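Local coordinates for protein MgGH51 (Meripilus giganteus, PDB 6ZQ1) that probably removes terminal non-reducing alpha-L-arabinofuranosyl residues from arabinose-containing glycans as a family GH51 alpha-L-arabinofuranosidase, at residues Gly19-Asp24 against Ser478-Leu483; Glu23-Ser28 against Ser488-Pro493; Gly229-Glu234 against Gly349-Phe354; Val399-Thr404 against Tyr425-Tyr430. One frame throughout, in Å; residues are numbered along the deposited sequence.

All four contacts converge on one molecule of the iminosugar 1,4-dideoxy-1,4-imino-L-arabinitol, bound at the C-terminal ends of the parallel strands of a (beta/alpha)8 barrel. Contact 1 closes that barrel between its first and last strands, and contact 2, centred about 10 Å away, overlaps its first segment at Glu23 and Asp24 and continues into the loops beyond. Contact 3 pairs loops after the second and fourth strands; Glu23 OE1 of contact 1 reaches it by a probable 2.9 Å hydrogen bond to Asn232 N. Contact 4 joins strands six and seven, and Glu351 OE2 to His400 ND1, 2.6 Å, ties it to contact 3. Ser478 OG to Gly428 O, 2.8 Å, ties contact 4 to contact 1.

Contact 1 (Gly19-Asp24 against Ser478-Leu483); sequences GLMFED and SYAPLL. With EDG (1,4-dideoxy-1,4-imino-L-arabinitol), chain F.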
# COMPACT_ATOMS: atom_id res chain seq x y z
N GLY A 19 -11.78 0.87 -3.71
CA GLY A 19 -10.38 1.24 -3.85
C GLY A 19 -9.50 0.69 -2.73
O GLY A 19 -9.94 -0.25 -1.99
N LEU A 20 -8.32 1.28 -2.60
CA LEU A 20 -7.19 0.72 -1.82
C LEU A 20 -6.82 1.71 -0.73
O LEU A 20 -6.95 2.94 -0.96
CB LEU A 20 -5.96 0.52 -2.73
CG LEU A 20 -6.14 -0.41 -3.92
CD1 LEU A 20 -4.79 -0.69 -4.54
CD2 LEU A 20 -6.81 -1.73 -3.51
N MET A 21 -6.38 1.20 0.41
CA MET A 21 -5.80 2.00 1.53
C MET A 21 -4.35 1.59 1.71
O MET A 21 -4.08 0.41 2.00
CB MET A 21 -6.56 1.75 2.84
CG MET A 21 -6.05 2.55 4.03
SD MET A 21 -4.73 1.74 4.93
CE MET A 21 -4.22 3.05 6.03
N PHE A 22 -3.45 2.56 1.64
CA PHE A 22 -2.01 2.32 1.76
C PHE A 22 -1.35 3.19 2.83
O PHE A 22 -1.59 4.39 2.97
CB PHE A 22 -1.31 2.55 0.43
CG PHE A 22 0.10 2.07 0.47
CD1 PHE A 22 0.42 0.75 0.19
CD2 PHE A 22 1.14 2.95 0.74
CE1 PHE A 22 1.74 0.32 0.18
CE2 PHE A 22 2.44 2.50 0.78
CZ PHE A 22 2.75 1.19 0.50
N GLU A 23 -0.49 2.53 3.59
CA GLU A 23 0.60 3.13 4.39
C GLU A 23 1.74 2.13 4.36
O GLU A 23 1.51 0.96 4.01
CB GLU A 23 0.13 3.46 5.80
CG GLU A 23 -0.05 2.23 6.63
CD GLU A 23 -0.54 2.49 8.04
OE1 GLU A 23 0.09 3.30 8.77
OE2 GLU A 23 -1.49 1.80 8.42
N ASP A 24 2.95 2.58 4.67
CA ASP A 24 4.11 1.67 4.87
C ASP A 24 3.93 1.00 6.23
O ASP A 24 4.28 1.63 7.25
CB ASP A 24 5.43 2.43 4.79
CG ASP A 24 6.55 1.48 4.37
OD1 ASP A 24 6.43 0.29 4.73
OD2 ASP A 24 7.48 1.89 3.62
N SER A 478 -12.34 1.01 1.33
CA SER A 478 -11.09 0.22 1.24
C SER A 478 -10.89 -0.68 2.47
O SER A 478 -10.89 -0.17 3.61
CB SER A 478 -9.88 1.13 1.06
OG SER A 478 -9.98 2.30 1.90
N TYR A 479 -10.55 -1.94 2.21
CA TYR A 479 -9.99 -2.92 3.18
C TYR A 479 -8.67 -2.36 3.71
O TYR A 479 -7.89 -1.59 2.97
CB TYR A 479 -9.77 -4.27 2.50
CG TYR A 479 -9.39 -5.42 3.41
CD1 TYR A 479 -8.08 -5.61 3.84
CD2 TYR A 479 -10.35 -6.34 3.80
CE1 TYR A 479 -7.75 -6.69 4.65
CE2 TYR A 479 -10.03 -7.44 4.57
CZ TYR A 479 -8.73 -7.59 5.03
OH TYR A 479 -8.36 -8.65 5.82
N ALA A 480 -8.36 -2.66 4.95
CA ALA A 480 -7.01 -2.37 5.49
C ALA A 480 -6.56 -3.41 6.49
O ALA A 480 -7.40 -3.97 7.21
CB ALA A 480 -6.97 -0.97 6.08
N PRO A 481 -5.24 -3.67 6.61
CA PRO A 481 -4.22 -3.17 5.69
C PRO A 481 -4.18 -3.92 4.35
O PRO A 481 -4.62 -5.04 4.23
CB PRO A 481 -2.91 -3.37 6.47
CG PRO A 481 -3.35 -3.57 7.91
CD PRO A 481 -4.62 -4.37 7.75
N LEU A 482 -3.57 -3.29 3.35
CA LEU A 482 -3.51 -3.83 1.98
C LEU A 482 -2.47 -4.97 1.88
O LEU A 482 -2.76 -5.96 1.24
CB LEU A 482 -3.17 -2.65 1.06
CG LEU A 482 -3.08 -2.94 -0.42
CD1 LEU A 482 -4.39 -3.46 -0.99
CD2 LEU A 482 -2.63 -1.70 -1.18
N LEU A 483 -1.26 -4.77 2.39
CA LEU A 483 -0.03 -5.52 2.02
C LEU A 483 0.70 -6.00 3.26
O LEU A 483 0.71 -5.27 4.25
CB LEU A 483 0.89 -4.64 1.18
CG LEU A 483 0.51 -4.48 -0.29
CD1 LEU A 483 1.39 -3.44 -0.95
CD2 LEU A 483 0.58 -5.78 -1.06
O2' EDG F . -5.24 4.28 10.96
C2' EDG F . -4.65 3.18 11.62
C1' EDG F . -5.70 2.31 12.30
N4' EDG F . -5.45 0.98 11.76
C3' EDG F . -3.87 2.26 10.66
O3' EDG F . -2.49 2.65 10.62
C4' EDG F . -4.05 0.87 11.28
C5' EDG F . -3.77 -0.29 10.33
O5' EDG F . -4.60 -0.27 9.18
O HOH W 1 -9.87 -2.54 -0.78
O HOH W 2 -2.53 -0.62 4.18
O HOH W 3 -7.18 -1.77 0.41
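Leu20 and Ser478 bring the two backbones to 5.0 Å between their CA atoms, and from there the segments diverge without a direct hydrogen bond between them. Water fills the seam instead. One molecule donates to Gly19 O and accepts from Tyr479 N, a second accepts from Met21 N and donates to Tyr479 O, and a third joins Met21 O to Leu482 N. Just upstream, Gly19 still pairs directly with Ala477, so this is where the first and eighth strands that close the (beta/alpha)8 barrel part company. The cis peptide before Pro481 lies in the diverging part.

Ser478 presses its CB against Gly19 O at 3.3 Å, while its OG is hydrogen-bonded to Gly428 O on the seventh strand. Met21 has CG anti to the backbone N (chi1 -179°) and then bends, which lays SD against Ala480 CB at 3.7 Å. Leu482 packs against both Leu20 and the Met21 backbone: its CB sits 3.3 Å from Met21 O, and its CD1 meets Leu20 CD2 at 3.9 Å. Leu483 CD1 touches the edge of the Phe22 ring, 3.9 Å from CE1.

Beyond this buried apolar packing, Glu23 OE2 accepts a 2.6 Å hydrogen bond from O3' of the inhibitor. Apolar packing and bridging water, with no direct hydrogen bond, hold the two segments, and the charged chemistry lies in the adjoining pocket.

Contact 2 (Glu23-Ser28 against Ser488-Pro493); sequences EDINHS and STQWTP. With EDG (1,4-dideoxy-1,4-imino-L-arabinitol), chain F.
Two torsions fit Asn26 and Gln490 together: Asn26 turns CG away from its carbonyl carbon (chi1 -50°), and Gln490 folds back on itself at chi2 (90°). Their side-chain carbonyls then each reach the other segment's backbone. Gln490 OE1 accepts from Asn26 N at 2.7 Å, with the donor tilted somewhat from the amide carbonyl plane. In return Asn26 OD1 accepts from Gln490 N, also at 2.7 Å, this time with the donor in the carbonyl plane. A weak bond from Trp491 N, 3.0 Å long, lands on the same OD1, so one oxygen holds two successive backbone N-H groups. The amide nitrogen Asn26 ND2 is spent on Leu483 O, which should fix which way round the amide sits.

Neither segment is helix or strand; 23-28 follows the first strand of the (beta/alpha)8 barrel, and 488-493 follows the short strand 483-485 beyond the eighth; they meet over the catalytic end. Asn26 and His27 both have positive phi, and the tight curl they make is closed by Ser28 OG donating to Glu23 O on a lone pair at 2.6 Å. Away from the pocket, Ser488 OG comes to the edge of the His27 ring, 3.2 Å from CD2, while His27 ND1 is hydrogen-bonded to Asp30 O. Gln490 NE2 donates in its own amide plane to Ser488 OG.

On the pocket side Ile25 CD1 packs on Trp491 CB at 3.9 Å. The Trp491 indole lies with one face, toward its rim, over C5' of the inhibitor, and Ile25 CD1 is 4.1 Å from that same C5' atom.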
# COMPACT_ATOMS: atom_id res chain seq x y z
N GLU A 23 -0.49 2.53 3.59
CA GLU A 23 0.60 3.13 4.39
C GLU A 23 1.74 2.13 4.36
O GLU A 23 1.51 0.96 4.01
CB GLU A 23 0.13 3.46 5.80
CG GLU A 23 -0.05 2.23 6.63
CD GLU A 23 -0.54 2.49 8.04
OE1 GLU A 23 0.09 3.30 8.77
OE2 GLU A 23 -1.49 1.80 8.42
N ASP A 24 2.95 2.58 4.67
CA ASP A 24 4.11 1.67 4.87
C ASP A 24 3.93 1.00 6.23
O ASP A 24 4.28 1.63 7.25
CB ASP A 24 5.43 2.43 4.79
CG ASP A 24 6.55 1.48 4.37
OD1 ASP A 24 6.43 0.29 4.73
OD2 ASP A 24 7.48 1.89 3.62
N ILE A 25 3.36 -0.20 6.21
CA ILE A 25 3.09 -1.10 7.38
C ILE A 25 3.45 -2.52 6.93
O ILE A 25 3.24 -2.81 5.72
CB ILE A 25 1.64 -1.00 7.86
CG1 ILE A 25 1.39 -1.85 9.12
CG2 ILE A 25 0.66 -1.33 6.75
CD1 ILE A 25 0.00 -1.65 9.72
N ASN A 26 3.98 -3.37 7.81
CA ASN A 26 4.39 -4.75 7.46
C ASN A 26 5.37 -4.71 6.26
O ASN A 26 5.30 -5.60 5.40
CB ASN A 26 3.19 -5.61 7.02
CG ASN A 26 1.99 -5.58 7.94
OD1 ASN A 26 2.17 -5.68 9.16
ND2 ASN A 26 0.80 -5.49 7.37
N HIS A 27 6.21 -3.68 6.13
CA HIS A 27 7.12 -3.48 4.96
C HIS A 27 6.34 -3.56 3.64
O HIS A 27 6.81 -4.25 2.68
CB HIS A 27 8.31 -4.46 5.00
CG HIS A 27 9.36 -4.00 5.96
ND1 HIS A 27 10.32 -3.08 5.59
CD2 HIS A 27 9.52 -4.19 7.28
CE1 HIS A 27 11.08 -2.81 6.64
NE2 HIS A 27 10.61 -3.48 7.68
N SER A 28 5.24 -2.81 3.56
CA SER A 28 4.39 -2.74 2.36
C SER A 28 5.03 -1.74 1.39
O SER A 28 4.67 -1.77 0.22
CB SER A 28 3.01 -2.29 2.70
OG SER A 28 3.06 -1.02 3.33
N SER A 488 8.03 -9.81 8.12
CA SER A 488 8.05 -8.62 9.00
C SER A 488 6.65 -8.02 9.07
O SER A 488 6.36 -7.07 8.34
CB SER A 488 9.10 -7.62 8.55
OG SER A 488 9.16 -6.54 9.44
N THR A 489 5.83 -8.64 9.91
CA THR A 489 4.40 -8.38 10.10
C THR A 489 4.17 -7.63 11.43
O THR A 489 4.56 -8.17 12.49
CB THR A 489 3.64 -9.70 10.04
OG1 THR A 489 3.80 -10.17 8.70
CG2 THR A 489 2.19 -9.51 10.40
N GLN A 490 3.50 -6.47 11.38
CA GLN A 490 3.05 -5.74 12.60
C GLN A 490 1.53 -5.85 12.80
O GLN A 490 1.06 -5.44 13.87
CB GLN A 490 3.53 -4.29 12.50
CG GLN A 490 5.04 -4.19 12.57
CD GLN A 490 5.68 -4.28 11.21
OE1 GLN A 490 5.20 -3.67 10.25
NE2 GLN A 490 6.74 -5.07 11.12
N TRP A 491 0.80 -6.33 11.79
CA TRP A 491 -0.68 -6.37 11.78
C TRP A 491 -1.17 -7.45 10.83
O TRP A 491 -0.71 -7.50 9.68
CB TRP A 491 -1.23 -5.01 11.33
CG TRP A 491 -2.72 -4.92 11.40
CD1 TRP A 491 -3.65 -5.56 10.62
CD2 TRP A 491 -3.45 -4.09 12.30
NE1 TRP A 491 -4.91 -5.19 11.01
CE2 TRP A 491 -4.82 -4.30 12.04
CE3 TRP A 491 -3.08 -3.18 13.29
CZ2 TRP A 491 -5.82 -3.60 12.72
CZ3 TRP A 491 -4.07 -2.50 13.97
CH2 TRP A 491 -5.42 -2.70 13.67
N THR A 492 -2.07 -8.31 11.31
CA THR A 492 -2.84 -9.28 10.49
C THR A 492 -4.34 -9.08 10.79
O THR A 492 -4.70 -8.58 11.85
CB THR A 492 -2.41 -10.73 10.80
OG1 THR A 492 -2.91 -11.07 12.10
CG2 THR A 492 -0.92 -10.95 10.74
N PRO A 493 -5.27 -9.51 9.91
CA PRO A 493 -4.94 -10.00 8.58
C PRO A 493 -4.77 -8.87 7.57
O PRO A 493 -5.19 -7.78 7.87
CB PRO A 493 -6.19 -10.79 8.18
CG PRO A 493 -7.30 -10.00 8.85
CD PRO A 493 -6.70 -9.58 10.18
O2' EDG F . -5.24 4.28 10.96
C2' EDG F . -4.65 3.18 11.62
C1' EDG F . -5.70 2.31 12.30
N4' EDG F . -5.45 0.98 11.76
C3' EDG F . -3.87 2.26 10.66
O3' EDG F . -2.49 2.65 10.62
C4' EDG F . -4.05 0.87 11.28
C5' EDG F . -3.77 -0.29 10.33
O5' EDG F . -4.60 -0.27 9.18
O HOH W 4 11.49 -4.16 10.29

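Contact 3 (Gly229-Glu234 against Gly349-Phe354); sequences GGNNLE and GNEDFF. With EDG (1,4-dideoxy-1,4-imino-L-arabinitol), chain F.
Asn350 ND2 donates twice, at 3.0 Å to Glu234 OE2 and at 3.0 Å to O2' of the bound iminosugar. The first bond is nearly straight (173° at the hydrogen) and lies in the Asn350 amide plane; it meets OE2 from above the carboxylate plane, and the two flat groups stand 77° apart. The other end of the same amide is held less firmly: Asn350 OD1 takes a weak 3.0 Å bond from Gly230 N and another weak one from Arg226 NH2. With CG anti to the backbone N (chi1 178°), the asparagine projects across to the 229-234 turn and lies between Glu234 and the ligand. Glu234 is therefore a second-shell residue that orients a first-shell one.

Asn350 and Glu351 form the Asn-Glu pair at the end of the fourth barrel strand, where retaining glycosidases of the GH51 type carry their general acid/base; Glu351 is placed consistently with that role. Its OE2 is 3.3 Å from C1' of the inhibitor and is hydrogen-bonded to His400 ND1.

The chain of 229-234 passes through a cis peptide between Gly229 and Gly230 and enters a short, weakly bonded helix. Asn231 N donates almost straight to O3' of the ligand at 3.0 Å, so the two segments hold adjacent hydroxyls. A water donates to both Gly229 O and Gly349 O. Leu233 CD2 packs beside that water-bridged backbone, 3.8 Å from Gly349 C.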
# COMPACT_ATOMS: atom_id res chain seq x y z
N GLY A 229 -1.24 7.49 4.84
CA GLY A 229 -1.69 6.75 6.04
C GLY A 229 -2.97 7.36 6.54
O GLY A 229 -3.38 8.40 6.03
N GLY A 230 -3.62 6.74 7.54
CA GLY A 230 -2.98 5.72 8.34
C GLY A 230 -2.00 6.29 9.37
O GLY A 230 -1.55 7.48 9.23
N ASN A 231 -1.63 5.47 10.35
CA ASN A 231 -0.72 5.87 11.46
C ASN A 231 0.62 6.34 10.87
O ASN A 231 1.22 7.21 11.48
CB ASN A 231 -0.46 4.76 12.45
CG ASN A 231 -1.60 4.63 13.44
OD1 ASN A 231 -2.64 5.27 13.27
ND2 ASN A 231 -1.39 3.80 14.45
N ASN A 232 1.04 5.85 9.70
CA ASN A 232 2.39 6.18 9.17
C ASN A 232 2.42 7.64 8.69
O ASN A 232 3.57 8.19 8.52
CB ASN A 232 2.87 5.17 8.13
CG ASN A 232 4.37 5.10 8.01
OD1 ASN A 232 5.03 4.88 9.03
ND2 ASN A 232 4.92 5.43 6.82
N LEU A 233 1.27 8.31 8.62
CA LEU A 233 1.20 9.77 8.33
C LEU A 233 1.68 10.57 9.56
O LEU A 233 2.38 11.58 9.38
CB LEU A 233 -0.22 10.18 7.98
CG LEU A 233 -0.48 11.67 7.87
CD1 LEU A 233 0.15 12.21 6.58
CD2 LEU A 233 -1.96 11.95 7.93
N GLU A 234 1.30 10.12 10.75
CA GLU A 234 1.24 10.99 11.96
C GLU A 234 2.61 11.19 12.60
O GLU A 234 2.83 12.26 13.17
CB GLU A 234 0.26 10.35 12.93
CG GLU A 234 -1.17 10.53 12.45
CD GLU A 234 -2.16 9.75 13.32
OE1 GLU A 234 -2.74 10.37 14.19
OE2 GLU A 234 -2.35 8.56 13.08
N GLY A 349 -5.77 14.71 8.60
CA GLY A 349 -5.12 13.89 9.63
C GLY A 349 -5.45 12.42 9.44
O GLY A 349 -5.90 12.01 8.35
N ASN A 350 -5.31 11.66 10.50
CA ASN A 350 -5.72 10.24 10.54
C ASN A 350 -6.27 9.95 11.94
O ASN A 350 -5.56 10.28 12.92
CB ASN A 350 -4.52 9.31 10.33
CG ASN A 350 -4.89 7.85 10.40
OD1 ASN A 350 -5.70 7.41 9.58
ND2 ASN A 350 -4.34 7.13 11.38
N GLU A 351 -7.45 9.36 12.01
CA GLU A 351 -8.05 8.88 13.28
C GLU A 351 -7.88 9.94 14.37
O GLU A 351 -7.34 9.62 15.46
CB GLU A 351 -7.40 7.55 13.69
CG GLU A 351 -7.74 6.41 12.74
CD GLU A 351 -7.67 5.00 13.33
OE1 GLU A 351 -6.83 4.77 14.24
OE2 GLU A 351 -8.41 4.11 12.81
N ASP A 352 -8.39 11.15 14.13
CA ASP A 352 -8.29 12.26 15.09
C ASP A 352 -9.34 12.07 16.20
O ASP A 352 -9.37 12.92 17.11
CB ASP A 352 -8.37 13.61 14.40
CG ASP A 352 -7.09 13.89 13.63
OD1 ASP A 352 -6.10 14.30 14.27
OD2 ASP A 352 -7.06 13.59 12.41
N PHE A 353 -10.13 11.01 16.17
CA PHE A 353 -10.88 10.60 17.39
C PHE A 353 -9.92 10.27 18.55
O PHE A 353 -10.38 10.26 19.69
CB PHE A 353 -11.85 9.47 17.07
CG PHE A 353 -11.25 8.21 16.52
CD1 PHE A 353 -10.63 7.28 17.35
CD2 PHE A 353 -11.42 7.88 15.18
CE1 PHE A 353 -10.12 6.09 16.84
CE2 PHE A 353 -10.92 6.70 14.67
CZ PHE A 353 -10.30 5.79 15.51
N PHE A 354 -8.63 10.03 18.31
CA PHE A 354 -7.64 9.90 19.42
C PHE A 354 -7.31 11.26 20.04
O PHE A 354 -6.67 11.25 21.11
CB PHE A 354 -6.34 9.20 18.97
CG PHE A 354 -6.43 7.70 18.93
CD1 PHE A 354 -6.28 6.95 20.09
CD2 PHE A 354 -6.68 7.03 17.75
CE1 PHE A 354 -6.37 5.56 20.06
CE2 PHE A 354 -6.72 5.65 17.71
CZ PHE A 354 -6.61 4.91 18.87
O2' EDG F . -5.24 4.28 10.96
C2' EDG F . -4.65 3.18 11.62
C1' EDG F . -5.70 2.31 12.30
N4' EDG F . -5.45 0.98 11.76
C3' EDG F . -3.87 2.26 10.66
O3' EDG F . -2.49 2.65 10.62
C4' EDG F . -4.05 0.87 11.28
C5' EDG F . -3.77 -0.29 10.33
O5' EDG F . -4.60 -0.27 9.18
O HOH W 5 -5.83 9.81 6.67
O HOH W 6 -4.33 9.07 15.45

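Contact 4 (Val399-Thr404 against Tyr425-Tyr430); sequences VHVYQT and YFEGEY. With EDG (1,4-dideoxy-1,4-imino-L-arabinitol), chain F.
Glu429 is packed tightly between His400 and Tyr402. Its CG sits over the imidazole face, 3.7 Å from the ring centroid, in a CH-pi contact, and the carboxylate stacks on the same ring with the planes 20° apart. Tyr402 OH donates to Glu429 OE1 at 2.7 Å, arriving on the anti side and 34° out of the carboxylate plane, while accepting from O5' of the inhibitor at 2.9 Å. Glu429 OE2 accepts a 2.8 Å hydrogen bond from O2' of the ligand and forms a salt bridge with Arg226. This seventh-strand position is where GH51 enzymes carry the nucleophile, consistent with that role for Glu429.

Looser spots are the tip of Val399, whose CG2 meets the Tyr425 ring edge at 4.2 Å from CD1, and the weak bond from Gly428 N to Val399 O. The rest of Val399 is well covered, with CB 3.8 Å from Glu427 OE1. Parallel pairing is firmer on either side of that weak bond, with Val399 N to Phe426 O at 2.8 Å and Val401 N to Glu429 O at 3.0 Å; between them the chain makes an inverse gamma turn centred on Glu427, and it turns a corner at Glu429.

The two strands are the ends of a beta-alpha-beta unit whose helix 405-410 starts right after Thr404, its N-cap. That helix packs on Val401 and Tyr430, helix 454-469 on Glu427 and Tyr430, and strand 474-479 flanks Phe426 to continue the barrel.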
# COMPACT_ATOMS: atom_id res chain seq x y z
N VAL A 399 -14.85 6.60 8.06
CA VAL A 399 -15.28 5.63 9.11
C VAL A 399 -14.37 4.40 9.01
O VAL A 399 -14.30 3.81 7.94
CB VAL A 399 -16.78 5.32 8.91
CG1 VAL A 399 -17.35 4.38 9.97
CG2 VAL A 399 -17.60 6.60 8.82
N HIS A 400 -13.78 3.97 10.13
CA HIS A 400 -12.90 2.79 10.24
C HIS A 400 -13.59 1.73 11.10
O HIS A 400 -14.12 2.15 12.15
CB HIS A 400 -11.57 3.15 10.88
CG HIS A 400 -10.75 4.09 10.06
ND1 HIS A 400 -9.58 4.64 10.51
CD2 HIS A 400 -11.00 4.65 8.87
CE1 HIS A 400 -9.10 5.46 9.59
NE2 HIS A 400 -9.95 5.51 8.60
N VAL A 401 -13.56 0.46 10.71
CA VAL A 401 -14.07 -0.63 11.62
C VAL A 401 -13.26 -1.92 11.44
O VAL A 401 -13.09 -2.39 10.32
CB VAL A 401 -15.58 -0.85 11.50
CG1 VAL A 401 -16.00 -1.36 10.14
CG2 VAL A 401 -16.11 -1.78 12.63
N TYR A 402 -12.83 -2.49 12.57
CA TYR A 402 -12.18 -3.80 12.70
C TYR A 402 -13.07 -4.62 13.62
O TYR A 402 -13.26 -4.16 14.73
CB TYR A 402 -10.75 -3.64 13.20
CG TYR A 402 -9.88 -2.88 12.22
CD1 TYR A 402 -9.32 -3.51 11.13
CD2 TYR A 402 -9.62 -1.53 12.40
CE1 TYR A 402 -8.50 -2.82 10.23
CE2 TYR A 402 -8.81 -0.84 11.50
CZ TYR A 402 -8.24 -1.49 10.42
OH TYR A 402 -7.43 -0.83 9.55
N GLN A 403 -13.59 -5.74 13.12
CA GLN A 403 -14.61 -6.52 13.87
C GLN A 403 -14.64 -7.98 13.42
O GLN A 403 -13.77 -8.41 12.62
CB GLN A 403 -15.96 -5.83 13.69
CG GLN A 403 -16.39 -4.98 14.88
CD GLN A 403 -16.83 -5.83 16.05
OE1 GLN A 403 -16.95 -7.06 15.97
NE2 GLN A 403 -17.01 -5.18 17.19
N THR A 404 -15.54 -8.78 14.01
CA THR A 404 -15.66 -10.21 13.69
C THR A 404 -16.34 -10.35 12.33
O THR A 404 -17.09 -9.47 11.91
CB THR A 404 -16.44 -10.98 14.78
OG1 THR A 404 -17.79 -10.54 14.74
CG2 THR A 404 -15.89 -10.79 16.17
N TYR A 425 -19.78 9.46 3.00
CA TYR A 425 -19.03 8.59 3.93
C TYR A 425 -18.01 7.76 3.15
O TYR A 425 -18.33 7.18 2.08
CB TYR A 425 -20.02 7.76 4.75
CG TYR A 425 -20.86 8.64 5.62
CD1 TYR A 425 -20.40 9.01 6.88
CD2 TYR A 425 -22.03 9.22 5.15
CE1 TYR A 425 -21.14 9.88 7.67
CE2 TYR A 425 -22.77 10.09 5.93
CZ TYR A 425 -22.32 10.41 7.20
OH TYR A 425 -23.00 11.28 7.97
N PHE A 426 -16.79 7.73 3.67
CA PHE A 426 -15.64 6.96 3.16
C PHE A 426 -15.36 5.86 4.16
O PHE A 426 -15.02 6.21 5.31
CB PHE A 426 -14.41 7.86 2.99
CG PHE A 426 -13.08 7.23 2.62
CD1 PHE A 426 -13.01 6.07 1.88
CD2 PHE A 426 -11.88 7.85 2.97
CE1 PHE A 426 -11.79 5.51 1.53
CE2 PHE A 426 -10.66 7.31 2.60
CZ PHE A 426 -10.61 6.15 1.87
N GLU A 427 -15.54 4.60 3.78
CA GLU A 427 -15.21 3.49 4.71
C GLU A 427 -13.71 3.19 4.53
O GLU A 427 -13.37 2.22 3.85
CB GLU A 427 -16.12 2.28 4.50
CG GLU A 427 -16.02 1.33 5.70
CD GLU A 427 -17.03 1.58 6.81
OE1 GLU A 427 -17.89 2.45 6.61
OE2 GLU A 427 -16.92 0.91 7.88
N GLY A 428 -12.85 4.04 5.11
CA GLY A 428 -11.43 4.17 4.71
C GLY A 428 -10.56 3.01 5.17
O GLY A 428 -9.48 2.84 4.60
N GLU A 429 -10.99 2.25 6.20
CA GLU A 429 -10.34 1.04 6.69
C GLU A 429 -11.45 0.13 7.24
O GLU A 429 -12.22 0.62 8.07
CB GLU A 429 -9.40 1.29 7.88
CG GLU A 429 -8.27 2.27 7.57
CD GLU A 429 -7.40 2.60 8.78
OE1 GLU A 429 -7.40 1.81 9.80
OE2 GLU A 429 -6.71 3.63 8.72
N TYR A 430 -11.55 -1.08 6.70
CA TYR A 430 -12.35 -2.16 7.34
C TYR A 430 -11.71 -3.50 7.05
O TYR A 430 -11.06 -3.68 6.00
CB TYR A 430 -13.81 -2.09 6.88
CG TYR A 430 -14.05 -2.41 5.43
CD1 TYR A 430 -13.72 -1.51 4.44
CD2 TYR A 430 -14.64 -3.59 5.05
CE1 TYR A 430 -14.00 -1.78 3.12
CE2 TYR A 430 -14.88 -3.90 3.73
CZ TYR A 430 -14.53 -2.99 2.74
OH TYR A 430 -14.84 -3.29 1.44
O2' EDG F . -5.24 4.28 10.96
C2' EDG F . -4.65 3.18 11.62
C1' EDG F . -5.70 2.31 12.30
N4' EDG F . -5.45 0.98 11.76
C3' EDG F . -3.87 2.26 10.66
O3' EDG F . -2.49 2.65 10.62
C4' EDG F . -4.05 0.87 11.28
C5' EDG F . -3.77 -0.29 10.33
O5' EDG F . -4.60 -0.27 9.18